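Local coordinates for PpBBE-like 1 D396N (Physcomitrella patens subsp. patens, PDB 6EO5), which oxidises cellobiose with a bound flavin cofactor, FAD, as a homologue of the berberine bridge enzyme, at residues 160-165 / 249-254; 225-230 / 280-285; 272-277 / 297-302. One frame throughout, in Å; residues are numbered along the deposited sequence.

Contact 1 of 3, residues 160-165 / 249-254; sequences SRKFGL and VPAEIS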
loop_
_atom_site.group_PDB
_atom_site.type_symbol
_atom_site.label_atom_id
_atom_site.label_comp_id
_atom_site.label_asym_id
_atom_site.label_seq_id
_atom_site.Cartn_x
_atom_site.Cartn_y
_atom_site.Cartn_z
ATOM N N SER A 160 7.515 -6.325 -8.171
ATOM C CA SER A 160 7.253 -5.006 -8.750
ATOM C C SER A 160 8.403 -4.499 -9.612
ATOM O O SER A 160 8.169 -3.693 -10.513
ATOM C CB SER A 160 6.951 -3.981 -7.651
ATOM O OG SER A 160 5.626 -4.112 -7.154
ATOM N N ARG A 161 9.645 -4.934 -9.355
ATOM C CA ARG A 161 10.753 -4.443 -10.171
ATOM C C ARG A 161 10.741 -5.062 -11.564
ATOM O O ARG A 161 11.364 -4.524 -12.483
ATOM C CB ARG A 161 12.089 -4.669 -9.448
ATOM C CG ARG A 161 12.187 -3.836 -8.140
ATOM C CD ARG A 161 13.554 -3.882 -7.457
ATOM N NE ARG A 161 14.574 -3.049 -8.103
ATOM C CZ ARG A 161 15.507 -3.522 -8.929
ATOM N NH1 ARG A 161 15.539 -4.819 -9.205
ATOM N NH2 ARG A 161 16.407 -2.707 -9.476
ATOM N N LYS A 162 10.006 -6.151 -11.752
ATOM C CA LYS A 162 9.814 -6.706 -13.077
ATOM C C LYS A 162 8.525 -6.187 -13.698
ATOM O O LYS A 162 8.541 -5.688 -14.827
ATOM C CB LYS A 162 9.797 -8.236 -13.000
ATOM C CG LYS A 162 9.839 -8.944 -14.331
ATOM C CD LYS A 162 11.159 -8.692 -15.031
ATOM C CE LYS A 162 11.270 -9.512 -16.311
ATOM N NZ LYS A 162 12.252 -8.890 -17.238
ATOM N N PHE A 163 7.419 -6.264 -12.952
ATOM C CA PHE A 163 6.074 -6.073 -13.491
ATOM C C PHE A 163 5.471 -4.696 -13.212
ATOM O O PHE A 163 4.365 -4.420 -13.698
ATOM C CB PHE A 163 5.116 -7.139 -12.932
ATOM C CG PHE A 163 5.548 -8.563 -13.191
ATOM C CD1 PHE A 163 6.204 -8.913 -14.371
ATOM C CD2 PHE A 163 5.284 -9.555 -12.253
ATOM C CE1 PHE A 163 6.584 -10.221 -14.605
ATOM C CE2 PHE A 163 5.659 -10.875 -12.487
ATOM C CZ PHE A 163 6.311 -11.205 -13.661
ATOM N N GLY A 164 6.149 -3.841 -12.435
ATOM C CA GLY A 164 5.654 -2.520 -12.090
ATOM C C GLY A 164 4.929 -2.510 -10.755
ATOM O O GLY A 164 4.870 -3.505 -10.027
ATOM N N LEU A 165 4.381 -1.341 -10.422
ATOM C CA LEU A 165 3.511 -1.216 -9.260
ATOM C C LEU A 165 2.105 -1.683 -9.615
ATOM O O LEU A 165 1.724 -1.736 -10.785
ATOM C CB LEU A 165 3.457 0.236 -8.763
ATOM C CG LEU A 165 4.773 0.964 -8.475
ATOM C CD1 LEU A 165 4.533 2.459 -8.359
ATOM C CD2 LEU A 165 5.463 0.428 -7.221
ATOM N N VAL A 249 20.885 -4.056 -9.194
ATOM C CA VAL A 249 20.062 -5.257 -9.161
ATOM C C VAL A 249 19.207 -5.327 -10.422
ATOM O O VAL A 249 18.486 -4.365 -10.725
ATOM C CB VAL A 249 19.191 -5.280 -7.899
ATOM C CG1 VAL A 249 18.294 -6.499 -7.902
ATOM C CG2 VAL A 249 20.079 -5.229 -6.644
ATOM N N PRO A 250 19.259 -6.425 -11.178
ATOM C CA PRO A 250 18.425 -6.535 -12.380
ATOM C C PRO A 250 16.968 -6.729 -12.007
ATOM O O PRO A 250 16.635 -7.158 -10.901
ATOM C CB PRO A 250 18.982 -7.769 -13.103
ATOM C CG PRO A 250 19.677 -8.565 -12.005
ATOM C CD PRO A 250 20.181 -7.567 -11.013
ATOM N N ALA A 251 16.100 -6.430 -12.978
ATOM C CA ALA A 251 14.665 -6.345 -12.737
ATOM C C ALA A 251 14.050 -7.657 -12.275
ATOM O O ALA A 251 12.981 -7.626 -11.651
ATOM C CB ALA A 251 13.940 -5.868 -13.996
ATOM N N GLU A 252 14.681 -8.804 -12.564
ATOM C CA GLU A 252 14.115 -10.082 -12.132
ATOM C C GLU A 252 14.150 -10.266 -10.617
ATOM O O GLU A 252 13.584 -11.246 -10.125
ATOM C CB GLU A 252 14.837 -11.258 -12.803
ATOM C CG GLU A 252 14.599 -11.404 -14.299
ATOM C CD GLU A 252 15.232 -10.292 -15.110
ATOM O OE1 GLU A 252 16.302 -9.786 -14.707
ATOM O OE2 GLU A 252 14.647 -9.915 -16.145
ATOM N N ILE A 253 14.762 -9.343 -9.869
ATOM C CA ILE A 253 14.839 -9.404 -8.413
ATOM C C ILE A 253 14.135 -8.187 -7.818
ATOM O O ILE A 253 14.352 -7.053 -8.260
ATOM C CB ILE A 253 16.301 -9.475 -7.930
ATOM C CG1 ILE A 253 16.882 -10.867 -8.192
ATOM C CG2 ILE A 253 16.409 -9.096 -6.462
ATOM C CD1 ILE A 253 18.222 -11.097 -7.557
ATOM N N SER A 254 13.298 -8.424 -6.819
ATOM C CA SER A 254 12.739 -7.378 -5.974
ATOM C C SER A 254 13.124 -7.705 -4.540
ATOM O O SER A 254 12.885 -8.822 -4.075
ATOM C CB SER A 254 11.215 -7.290 -6.098
ATOM O OG SER A 254 10.812 -6.779 -7.356
#
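K162, in the short helix 160-163, and A251, in the type I turn from P250 to I253, bring their CA atoms to 4.9 Å, so a helix lies against a tight turn. R161 turns its guanidinium toward the carbonyls of V249, P250 and I253, in and just before the turn. A bend at chi3 (77°) brings the planar group round so that these three oxygens meet its edge. NH1 donates to P250 O and, at 2.7 Å, to I253 O. NH2 donates to V249 O at 2.9 Å. Arginine suits the place because its in-plane N-H groups can serve several carbonyls. P250 O also accepts from I253 N, the two donors arriving on opposite faces of its plane. NE turns to Y368 O. The small hydroxyl of S254 fits close to the helix, OG accepting from R161 N at 3.0 Å. On the more open side K162 NZ forms a salt bridge with E252 OE2 (2.8 Å), met on the anti side and somewhat out of the carboxylate plane. The side chain of S160 is about 7 Å from FAD. The contact joins the helix beside the flavin to strand 253-259, with helix 279-288 packed on P250 and I253.

Contact 2 of 3, residues 225-230 / 280-285; sequences FKYRWN and PLVKTF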
loop_
_atom_site.group_PDB
_atom_site.type_symbol
_atom_site.label_atom_id
_atom_site.label_comp_id
_atom_site.label_asym_id
_atom_site.label_seq_id
_atom_site.Cartn_x
_atom_site.Cartn_y
_atom_site.Cartn_z
ATOM N N PHE A 225 14.873 -15.671 -1.207
ATOM C CA PHE A 225 16.079 -15.634 -0.394
ATOM C C PHE A 225 15.897 -14.667 0.765
ATOM O O PHE A 225 15.151 -13.687 0.668
ATOM C CB PHE A 225 17.317 -15.243 -1.209
ATOM C CG PHE A 225 17.211 -13.911 -1.907
ATOM C CD1 PHE A 225 16.638 -13.821 -3.170
ATOM C CD2 PHE A 225 17.727 -12.756 -1.318
ATOM C CE1 PHE A 225 16.563 -12.605 -3.831
ATOM C CE2 PHE A 225 17.652 -11.525 -1.967
ATOM C CZ PHE A 225 17.071 -11.450 -3.228
ATOM N N LYS A 226 16.582 -14.960 1.869
ATOM C CA LYS A 226 16.586 -14.072 3.019
ATOM C C LYS A 226 17.871 -14.308 3.798
ATOM O O LYS A 226 18.189 -15.449 4.154
ATOM C CB LYS A 226 15.352 -14.298 3.891
ATOM C CG LYS A 226 15.250 -13.391 5.110
ATOM C CD LYS A 226 13.810 -13.320 5.603
ATOM C CE LYS A 226 13.700 -12.582 6.929
ATOM N NZ LYS A 226 12.280 -12.334 7.302
ATOM N N TYR A 227 18.623 -13.234 4.023
ATOM C CA TYR A 227 19.865 -13.273 4.786
ATOM C C TYR A 227 19.672 -12.389 6.007
ATOM O O TYR A 227 19.375 -11.198 5.870
ATOM C CB TYR A 227 21.055 -12.809 3.940
ATOM C CG TYR A 227 21.114 -13.485 2.588
ATOM C CD1 TYR A 227 21.447 -14.833 2.474
ATOM C CD2 TYR A 227 20.810 -12.790 1.426
ATOM C CE1 TYR A 227 21.485 -15.462 1.245
ATOM C CE2 TYR A 227 20.849 -13.415 0.186
ATOM C CZ TYR A 227 21.189 -14.754 0.105
ATOM O OH TYR A 227 21.234 -15.383 -1.119
ATOM N N ARG A 228 19.859 -12.969 7.192
ATOM C CA ARG A 228 19.419 -12.384 8.449
ATOM C C ARG A 228 20.577 -12.333 9.443
ATOM O O ARG A 228 21.435 -13.220 9.449
ATOM C CB ARG A 228 18.244 -13.214 8.997
ATOM C CG ARG A 228 17.615 -12.678 10.230
ATOM C CD ARG A 228 16.245 -13.302 10.457
ATOM N NE ARG A 228 15.677 -12.797 11.712
ATOM C CZ ARG A 228 14.404 -12.926 12.072
ATOM N NH1 ARG A 228 13.535 -13.539 11.265
ATOM N NH2 ARG A 228 14.001 -12.428 13.240
ATOM N N TRP A 229 20.609 -11.282 10.267
ATOM C CA TRP A 229 21.603 -11.112 11.326
ATOM C C TRP A 229 20.927 -10.603 12.591
ATOM O O TRP A 229 19.838 -10.026 12.551
ATOM C CB TRP A 229 22.699 -10.097 10.988
ATOM C CG TRP A 229 23.661 -10.434 9.912
ATOM C CD1 TRP A 229 24.942 -10.895 10.070
ATOM C CD2 TRP A 229 23.467 -10.262 8.503
ATOM N NE1 TRP A 229 25.542 -11.044 8.846
ATOM C CE2 TRP A 229 24.662 -10.664 7.867
ATOM C CE3 TRP A 229 22.397 -9.824 7.718
ATOM C CZ2 TRP A 229 24.816 -10.633 6.487
ATOM C CZ3 TRP A 229 22.550 -9.799 6.348
ATOM C CH2 TRP A 229 23.751 -10.205 5.743
ATOM N N ASN A 230 21.614 -10.780 13.720
ATOM C CA ASN A 230 21.135 -10.296 15.008
ATOM C C ASN A 230 22.363 -9.810 15.770
ATOM O O ASN A 230 22.936 -10.521 16.595
ATOM C CB ASN A 230 20.373 -11.358 15.782
ATOM C CG ASN A 230 19.732 -10.800 17.052
ATOM O OD1 ASN A 230 19.621 -9.579 17.232
ATOM N ND2 ASN A 230 19.307 -11.692 17.934
ATOM N N PRO A 280 25.172 -15.597 -8.501
ATOM C CA PRO A 280 25.861 -14.454 -9.124
ATOM C C PRO A 280 25.191 -13.133 -8.837
ATOM O O PRO A 280 25.866 -12.098 -8.829
ATOM C CB PRO A 280 25.806 -14.771 -10.620
ATOM C CG PRO A 280 25.585 -16.196 -10.693
ATOM C CD PRO A 280 24.823 -16.623 -9.494
ATOM N N LEU A 281 23.880 -13.133 -8.584
ATOM C CA LEU A 281 23.127 -11.895 -8.423
ATOM C C LEU A 281 23.105 -11.365 -6.990
ATOM O O LEU A 281 22.785 -10.192 -6.785
ATOM C CB LEU A 281 21.690 -12.095 -8.910
ATOM C CG LEU A 281 21.571 -12.597 -10.346
ATOM C CD1 LEU A 281 20.135 -12.943 -10.676
ATOM C CD2 LEU A 281 22.123 -11.569 -11.323
ATOM N N VAL A 282 23.424 -12.183 -5.995
ATOM C CA VAL A 282 23.501 -11.713 -4.622
ATOM C C VAL A 282 24.921 -11.786 -4.094
ATOM O O VAL A 282 25.153 -11.541 -2.909
ATOM C CB VAL A 282 22.536 -12.482 -3.705
ATOM C CG1 VAL A 282 21.098 -12.289 -4.159
ATOM C CG2 VAL A 282 22.888 -13.960 -3.665
ATOM N N LYS A 283 25.883 -12.092 -4.958
ATOM C CA LYS A 283 27.261 -12.282 -4.509
ATOM C C LYS A 283 27.858 -10.997 -3.942
ATOM O O LYS A 283 28.537 -11.028 -2.909
ATOM C CB LYS A 283 28.097 -12.810 -5.673
ATOM C CG LYS A 283 29.597 -12.757 -5.509
ATOM C CD LYS A 283 30.226 -13.049 -6.871
ATOM C CE LYS A 283 29.498 -12.237 -7.962
ATOM N NZ LYS A 283 29.616 -12.832 -9.325
ATOM N N THR A 284 27.620 -9.854 -4.595
ATOM C CA THR A 284 28.266 -8.625 -4.137
ATOM C C THR A 284 27.670 -8.124 -2.822
ATOM O O THR A 284 28.381 -7.498 -2.023
ATOM C CB THR A 284 28.190 -7.538 -5.216
ATOM O OG1 THR A 284 26.826 -7.154 -5.441
ATOM C CG2 THR A 284 28.760 -8.054 -6.517
ATOM N N PHE A 285 26.384 -8.395 -2.567
ATOM C CA PHE A 285 25.818 -8.052 -1.267
ATOM C C PHE A 285 26.458 -8.880 -0.154
ATOM O O PHE A 285 26.915 -8.333 0.858
ATOM C CB PHE A 285 24.298 -8.247 -1.263
ATOM C CG PHE A 285 23.693 -8.163 0.119
ATOM C CD1 PHE A 285 23.586 -6.934 0.770
ATOM C CD2 PHE A 285 23.275 -9.312 0.785
ATOM C CE1 PHE A 285 23.060 -6.843 2.061
ATOM C CE2 PHE A 285 22.743 -9.235 2.063
ATOM C CZ PHE A 285 22.635 -7.981 2.703
#
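V282 fits its two methyl groups against F225 and Y227, and F285 reaches between Y227 and W229, as helix 279-288 packs on the large antiparallel sheet of this berberine bridge enzyme-like fold. The axes of the two short segments run almost parallel, 17° apart, and approach to 11.7 Å, a spacing that bulky side chains must bridge. Every second residue of strand 222-230 here is aromatic and faces the helix, presenting three rings in a row.

The branched end of V282 is the first bump. Its CG1 sits over one face of F225, 4.3 Å from the ring centroid and offset toward the rim, a CH-pi contact. In F225 chi1 of 58° sets CG between the backbone N and the carbonyl carbon, and chi2 turns a face to the valine. The other methyl, CG2, lies 3.4 Å from Y227 OH. A beta-branched valine is apt here, since its two methyls can reach two different aromatic side chains.

Three residues later F285 is the second bump. Its CG is anti to the backbone N (chi1 169°), which sends the ring down to the strand, where CE2 is 4.1 Å from Y227 CD2. The same end of the ring, CE2 and CZ, also meets the indole of W229, with CE2 at its edge. F242 of helix 235-246 and L267 of the neighbouring strand also touch F285. The polar ring atoms have their own partners: Y227 OH bonds to E297 OE2, and W229 NE1 bonds to P291 O. F285 CZ lies 3.9 Å from W229 CH2.

Contact 3 of 3, residues 272-277 / 297-302; sequences LGKKTS and EEELNW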
loop_
_atom_site.group_PDB
_atom_site.type_symbol
_atom_site.label_atom_id
_atom_site.label_comp_id
_atom_site.label_asym_id
_atom_site.label_seq_id
_atom_site.Cartn_x
_atom_site.Cartn_y
_atom_site.Cartn_z
ATOM N N LEU A 272 12.826 -13.912 -9.957
ATOM C CA LEU A 272 12.019 -14.542 -11.005
ATOM C C LEU A 272 12.919 -15.400 -11.902
ATOM O O LEU A 272 13.228 -15.066 -13.049
ATOM C CB LEU A 272 11.276 -13.483 -11.804
ATOM C CG LEU A 272 10.288 -12.645 -11.005
ATOM C CD1 LEU A 272 9.756 -11.519 -11.865
ATOM C CD2 LEU A 272 9.159 -13.507 -10.502
ATOM N N GLY A 273 13.324 -16.540 -11.360
ATOM C CA GLY A 273 14.325 -17.357 -12.016
ATOM C C GLY A 273 14.623 -18.581 -11.180
ATOM O O GLY A 273 14.076 -18.769 -10.088
ATOM N N LYS A 274 15.503 -19.422 -11.720
ATOM C CA LYS A 274 15.877 -20.669 -11.066
ATOM C C LYS A 274 16.923 -20.428 -9.984
ATOM O O LYS A 274 17.832 -19.605 -10.140
ATOM C CB LYS A 274 16.414 -21.667 -12.092
ATOM C CG LYS A 274 15.372 -22.190 -13.057
ATOM C CD LYS A 274 16.030 -22.980 -14.183
ATOM C CE LYS A 274 15.015 -23.447 -15.221
ATOM N NZ LYS A 274 15.670 -24.250 -16.310
ATOM N N LYS A 275 16.803 -21.184 -8.894
ATOM C CA LYS A 275 17.702 -21.012 -7.760
ATOM C C LYS A 275 19.163 -21.167 -8.167
ATOM O O LYS A 275 20.034 -20.459 -7.646
ATOM C CB LYS A 275 17.337 -22.008 -6.665
ATOM C CG LYS A 275 18.290 -21.992 -5.503
ATOM C CD LYS A 275 17.841 -22.952 -4.444
ATOM C CE LYS A 275 18.889 -23.100 -3.380
ATOM N NZ LYS A 275 18.372 -24.008 -2.326
ATOM N N THR A 276 19.456 -22.074 -9.106
ATOM C CA THR A 276 20.842 -22.254 -9.537
ATOM C C THR A 276 21.404 -21.032 -10.251
ATOM O O THR A 276 22.620 -20.963 -10.446
ATOM C CB THR A 276 20.985 -23.490 -10.444
ATOM O OG1 THR A 276 19.962 -23.492 -11.452
ATOM C CG2 THR A 276 20.906 -24.766 -9.633
ATOM N N SER A 277 20.568 -20.069 -10.631
ATOM C CA SER A 277 21.045 -18.818 -11.207
ATOM C C SER A 277 21.204 -17.687 -10.183
ATOM O O SER A 277 21.745 -16.636 -10.538
ATOM C CB SER A 277 20.091 -18.361 -12.316
ATOM O OG SER A 277 20.139 -19.228 -13.433
ATOM N N GLU A 297 17.625 -19.937 1.009
ATOM C CA GLU A 297 17.410 -19.798 -0.430
ATOM C C GLU A 297 16.612 -21.003 -0.897
ATOM O O GLU A 297 17.038 -22.140 -0.696
ATOM C CB GLU A 297 18.734 -19.701 -1.195
ATOM C CG GLU A 297 19.637 -18.542 -0.765
ATOM C CD GLU A 297 21.116 -18.812 -1.031
ATOM O OE1 GLU A 297 21.477 -19.975 -1.322
ATOM O OE2 GLU A 297 21.927 -17.866 -0.934
ATOM N N GLU A 298 15.471 -20.760 -1.532
ATOM C CA GLU A 298 14.444 -21.779 -1.706
ATOM C C GLU A 298 13.743 -21.583 -3.040
ATOM O O GLU A 298 13.190 -20.509 -3.287
ATOM C CB GLU A 298 13.434 -21.678 -0.572
ATOM C CG GLU A 298 12.450 -22.813 -0.511
ATOM C CD GLU A 298 11.430 -22.631 0.616
ATOM O OE1 GLU A 298 11.476 -21.558 1.306
ATOM O OE2 GLU A 298 10.592 -23.570 0.791
ATOM N N GLU A 299 13.742 -22.606 -3.895
ATOM C CA GLU A 299 12.984 -22.521 -5.139
ATOM C C GLU A 299 11.543 -22.961 -4.893
ATOM O O GLU A 299 11.302 -23.987 -4.247
ATOM C CB GLU A 299 13.630 -23.353 -6.241
ATOM C CG GLU A 299 12.970 -23.168 -7.599
ATOM C CD GLU A 299 13.768 -23.798 -8.735
ATOM O OE1 GLU A 299 14.900 -23.329 -9.014
ATOM O OE2 GLU A 299 13.267 -24.773 -9.341
ATOM N N LEU A 300 10.591 -22.172 -5.393
ATOM C CA LEU A 300 9.172 -22.325 -5.086
ATOM C C LEU A 300 8.353 -22.023 -6.330
ATOM O O LEU A 300 8.862 -21.468 -7.304
ATOM C CB LEU A 300 8.727 -21.368 -3.968
ATOM C CG LEU A 300 9.472 -21.386 -2.642
ATOM C CD1 LEU A 300 9.024 -20.231 -1.781
ATOM C CD2 LEU A 300 9.197 -22.706 -1.962
ATOM N N ASN A 301 7.065 -22.371 -6.293
ATOM C CA ASN A 301 6.145 -21.820 -7.273
ATOM C C ASN A 301 5.553 -20.530 -6.711
ATOM O O ASN A 301 5.802 -20.158 -5.556
ATOM C CB ASN A 301 5.064 -22.832 -7.663
ATOM C CG ASN A 301 4.094 -23.150 -6.538
ATOM O OD1 ASN A 301 3.655 -22.272 -5.786
ATOM N ND2 ASN A 301 3.729 -24.421 -6.434
ATOM N N TRP A 302 4.729 -19.854 -7.518
ATOM C CA TRP A 302 4.321 -18.497 -7.167
ATOM C C TRP A 302 3.449 -18.472 -5.911
ATOM O O TRP A 302 3.671 -17.654 -5.009
ATOM C CB TRP A 302 3.608 -17.829 -8.345
ATOM C CG TRP A 302 3.273 -16.392 -8.048
ATOM C CD1 TRP A 302 2.029 -15.860 -7.801
ATOM C CD2 TRP A 302 4.203 -15.310 -7.909
ATOM N NE1 TRP A 302 2.132 -14.512 -7.548
ATOM C CE2 TRP A 302 3.453 -14.149 -7.601
ATOM C CE3 TRP A 302 5.594 -15.209 -8.022
ATOM C CZ2 TRP A 302 4.050 -12.900 -7.410
ATOM C CZ3 TRP A 302 6.185 -13.964 -7.836
ATOM C CH2 TRP A 302 5.413 -12.827 -7.529
HETATM O O HOH W 1 15.131 -25.018 -3.002
#
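L272 brings CD2 obliquely to the six-membered ring of W302, 4.0 Å from CZ3, while V222, Y126 and W130 also pack on this buried indole. A second flat group, the carboxylate of E299, is met nearly along the C-O axis of OE1 by the backbone N-H of K275. The bonds of K275 to E299 and E297 tie together two parts of a beta-alpha-beta crossover: the loop leaving strand 264-271 for helix 279-288, and strand 294-300, to which the chain returns at the edge of the sheet. L272 meets W302 beyond that strand, at the start of helix 302-308.

The K275 N to E299 OE1 bond is 2.9 Å long and close to straight (170°). It holds the loop where S277 N bonds back to K274 O at 2.8 Å, just ahead of the helix. The acidic side chain therefore serves a backbone N-H that the turn itself does not use.

K275 lays its extended chain along the strand, CG anti to the backbone N (chi1 175°). Its methylenes cover the backbone, and NZ reaches E297 O at 2.8 Å, from above the carbonyl plane. Lysine is long enough to span these residues and keep its charge at the surface. The charge is 5.2 Å from E297 OE1, too far for a salt bridge but probably mildly favourable; E297 OE2 is hydrogen-bonded to Y227 OH. A water accepts from E299 N at 2.9 Å and, weakly, from K275 NZ.

Overall arrangement
All three contacts reach the seven-stranded antiparallel sheet on one side of the chain's centre. Their centres are 14 to 17 Å apart, contacts 2 and 3 being the nearest pair. Contact 1 closes before contact 3 opens, whereas contact 2 crosses both, since 225-230 precedes 249-254 and 280-285 falls between the two segments of contact 3. L281 of helix 279-288 packs on P250 and I253, bridging contacts 1 and 2. L272 joins contact 3 to contact 1, packing on K162 and F163 and pairing with E252. The Y227-E297 bond joins contacts 2 and 3 across the neighbouring strands 222-230 and 294-300. Together the contacts run from the FAD-binding region outward to the sheet's edge and helical covering.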